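Local coordinates for membrane protein, putative (Geobacter sulfurreducens PCA, PDB 2QYB) that is a sodium:solute symporter family membrane protein, possibly with transport and phosphatase activities, represented here by its GAF domain, at residues F110-I115 with F123-V128. Numbering follows the deposited sequence.
Sequences FAHIPI and FGILSV
Ala-111 O is approached by two groups of the facing strand: Val-128 N donates to it at 2.9 Å, with an N-H...O angle of 165°, and Ser-127 CA adds a CA-H...O contact at 3.3 Å. Ile-113 O is used in the same way by Leu-126 N, at 2.8 Å, and Ile-125 CA. Ile-115 O takes one bond, from Phe-123 N nearly straight along the carbonyl; this oxygen also lies 4.0 Å above the plane of the Phe-123 ring, over the ring centre. Phe-123 CG sits between the backbone N and carbonyl carbon (chi1 55°), which folds the ring back over Ile-115, where CE2 meets CG2 at 3.8 Å. Ile-115 N donates to Gly-124 O from well above the carbonyl plane, and with Phe-123 and Gly-124 both facing Ile-115 the hairpin carries a classic beta bulge.

On the face of Ala-111, Ile-113 and Ile-115, Ile-113 and Leu-126 lie side by side, CD1 to CG 4.1 Å, and Ala-111 CB meets Val-128 CG2. Ile-115 stretches CD1 over the backbone to reach Leu-126 N at 3.7 Å. An alanine at Ile-115 would probably open a gap beside Leu-126 and take away the methyl that meets Phe-123 CE2. Helix 139-158 packs on this face through Ala-149 and Ala-153. On the other face, Ile-125 sets CD1 over Pro-114 CA at 3.6 Å and CG2 near His-112 CB, beneath Ile-75 of helix 74-81.

Pro-114 falls at a non-hydrogen-bonded pair, so its missing N-H costs no bond to Ile-125. Joining the central strand 124-130 of the GAF sheet to its neighbour 109-115, these backbone bonds satisfy polar groups buried in the hairpin, which probably leaves mainly apolar side chains to pack against the helices.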
loop_
_atom_site.group_PDB
_atom_site.type_symbol
_atom_site.label_atom_id
_atom_site.label_comp_id
_atom_site.label_asym_id
_atom_site.label_seq_id
_atom_site.Cartn_x
_atom_site.Cartn_y
_atom_site.Cartn_z
ATOM N N PHE A 110 19.138 -11.768 4.920
ATOM C CA PHE A 110 17.670 -11.819 5.004
ATOM C C PHE A 110 17.153 -12.680 6.128
ATOM O O PHE A 110 17.905 -13.433 6.734
ATOM C CB PHE A 110 17.001 -12.218 3.654
ATOM C CG PHE A 110 17.215 -13.650 3.265
ATOM C CD1 PHE A 110 16.365 -14.645 3.733
ATOM C CD2 PHE A 110 18.272 -14.001 2.447
ATOM C CE1 PHE A 110 16.575 -15.977 3.398
ATOM C CE2 PHE A 110 18.474 -15.320 2.089
ATOM C CZ PHE A 110 17.622 -16.314 2.568
ATOM N N ALA A 111 15.858 -12.548 6.409
ATOM C CA ALA A 111 15.187 -13.311 7.490
ATOM C C ALA A 111 13.708 -13.526 7.170
ATOM O O ALA A 111 13.084 -12.669 6.556
ATOM C CB ALA A 111 15.332 -12.595 8.832
ATOM N N HIS A 112 13.186 -14.701 7.546
ATOM C CA HIS A 112 11.758 -15.008 7.488
ATOM C C HIS A 112 11.244 -15.363 8.879
ATOM O O HIS A 112 11.761 -16.260 9.517
ATOM C CB HIS A 112 11.480 -16.137 6.486
ATOM C CG HIS A 112 11.841 -15.789 5.078
ATOM N ND1 HIS A 112 12.954 -16.295 4.434
ATOM C CD2 HIS A 112 11.233 -14.977 4.189
ATOM C CE1 HIS A 112 13.011 -15.814 3.205
ATOM N NE2 HIS A 112 11.973 -15.016 3.028
ATOM N N ILE A 113 10.196 -14.658 9.317
ATOM C CA ILE A 113 9.702 -14.715 10.678
ATOM C C ILE A 113 8.241 -15.055 10.643
ATOM O O ILE A 113 7.448 -14.315 10.056
ATOM C CB ILE A 113 9.872 -13.362 11.408
ATOM C CG1 ILE A 113 11.350 -12.913 11.371
ATOM C CG2 ILE A 113 9.299 -13.436 12.861
ATOM C CD1 ILE A 113 11.522 -11.725 10.442
ATOM N N PRO A 114 7.857 -16.164 11.297
ATOM C CA PRO A 114 6.448 -16.542 11.303
ATOM C C PRO A 114 5.584 -15.509 12.004
ATOM O O PRO A 114 6.039 -14.817 12.957
ATOM C CB PRO A 114 6.438 -17.876 12.067
ATOM C CG PRO A 114 7.803 -18.380 12.004
ATOM C CD PRO A 114 8.664 -17.120 12.064
ATOM N N ILE A 115 4.365 -15.362 11.500
ATOM C CA ILE A 115 3.400 -14.429 12.089
ATOM C C ILE A 115 2.320 -15.315 12.734
ATOM O O ILE A 115 1.558 -16.008 12.050
ATOM C CB ILE A 115 2.825 -13.461 11.065
ATOM C CG1 ILE A 115 3.894 -12.522 10.515
ATOM C CG2 ILE A 115 1.659 -12.642 11.672
ATOM C CD1 ILE A 115 3.332 -11.642 9.356
ATOM N N PHE A 123 -0.116 -17.835 10.606
ATOM C CA PHE A 123 -0.996 -17.503 9.503
ATOM C C PHE A 123 -0.389 -16.563 8.454
ATOM O O PHE A 123 -1.095 -16.114 7.539
ATOM C CB PHE A 123 -2.351 -16.996 10.007
ATOM C CG PHE A 123 -2.282 -15.829 10.947
ATOM C CD1 PHE A 123 -2.591 -15.994 12.294
ATOM C CD2 PHE A 123 -1.997 -14.571 10.492
ATOM C CE1 PHE A 123 -2.571 -14.926 13.167
ATOM C CE2 PHE A 123 -1.981 -13.501 11.367
ATOM C CZ PHE A 123 -2.259 -13.683 12.693
ATOM N N GLY A 124 0.922 -16.338 8.588
ATOM C CA GLY A 124 1.717 -15.565 7.660
ATOM C C GLY A 124 3.210 -15.568 7.959
ATOM O O GLY A 124 3.665 -16.187 8.917
ATOM N N ILE A 125 3.962 -14.881 7.091
ATOM C CA ILE A 125 5.401 -14.658 7.223
ATOM C C ILE A 125 5.771 -13.159 7.067
ATOM O O ILE A 125 5.305 -12.490 6.196
ATOM C CB ILE A 125 6.179 -15.489 6.183
ATOM C CG1 ILE A 125 5.998 -16.996 6.475
ATOM C CG2 ILE A 125 7.652 -15.178 6.224
ATOM C CD1 ILE A 125 6.619 -17.506 7.832
ATOM N N LEU A 126 6.600 -12.669 7.956
ATOM C CA LEU A 126 7.239 -11.409 7.807
ATOM C C LEU A 126 8.632 -11.704 7.266
ATOM O O LEU A 126 9.395 -12.351 7.944
ATOM C CB LEU A 126 7.319 -10.691 9.179
ATOM C CG LEU A 126 8.251 -9.487 9.256
ATOM C CD1 LEU A 126 7.778 -8.402 8.238
ATOM C CD2 LEU A 126 8.462 -8.932 10.733
ATOM N N SER A 127 8.931 -11.250 6.045
ATOM C CA SER A 127 10.224 -11.470 5.374
ATOM C C SER A 127 10.941 -10.146 5.277
ATOM O O SER A 127 10.336 -9.166 4.872
ATOM C CB SER A 127 10.034 -12.011 3.941
ATOM O OG SER A 127 9.095 -13.099 3.890
ATOM N N VAL A 128 12.225 -10.103 5.602
ATOM C CA VAL A 128 12.989 -8.843 5.536
ATOM C C VAL A 128 14.372 -9.021 4.922
ATOM O O VAL A 128 15.044 -10.014 5.132
ATOM C CB VAL A 128 13.135 -8.217 6.945
ATOM C CG1 VAL A 128 11.759 -7.979 7.551
ATOM C CG2 VAL A 128 13.930 -9.131 7.882
#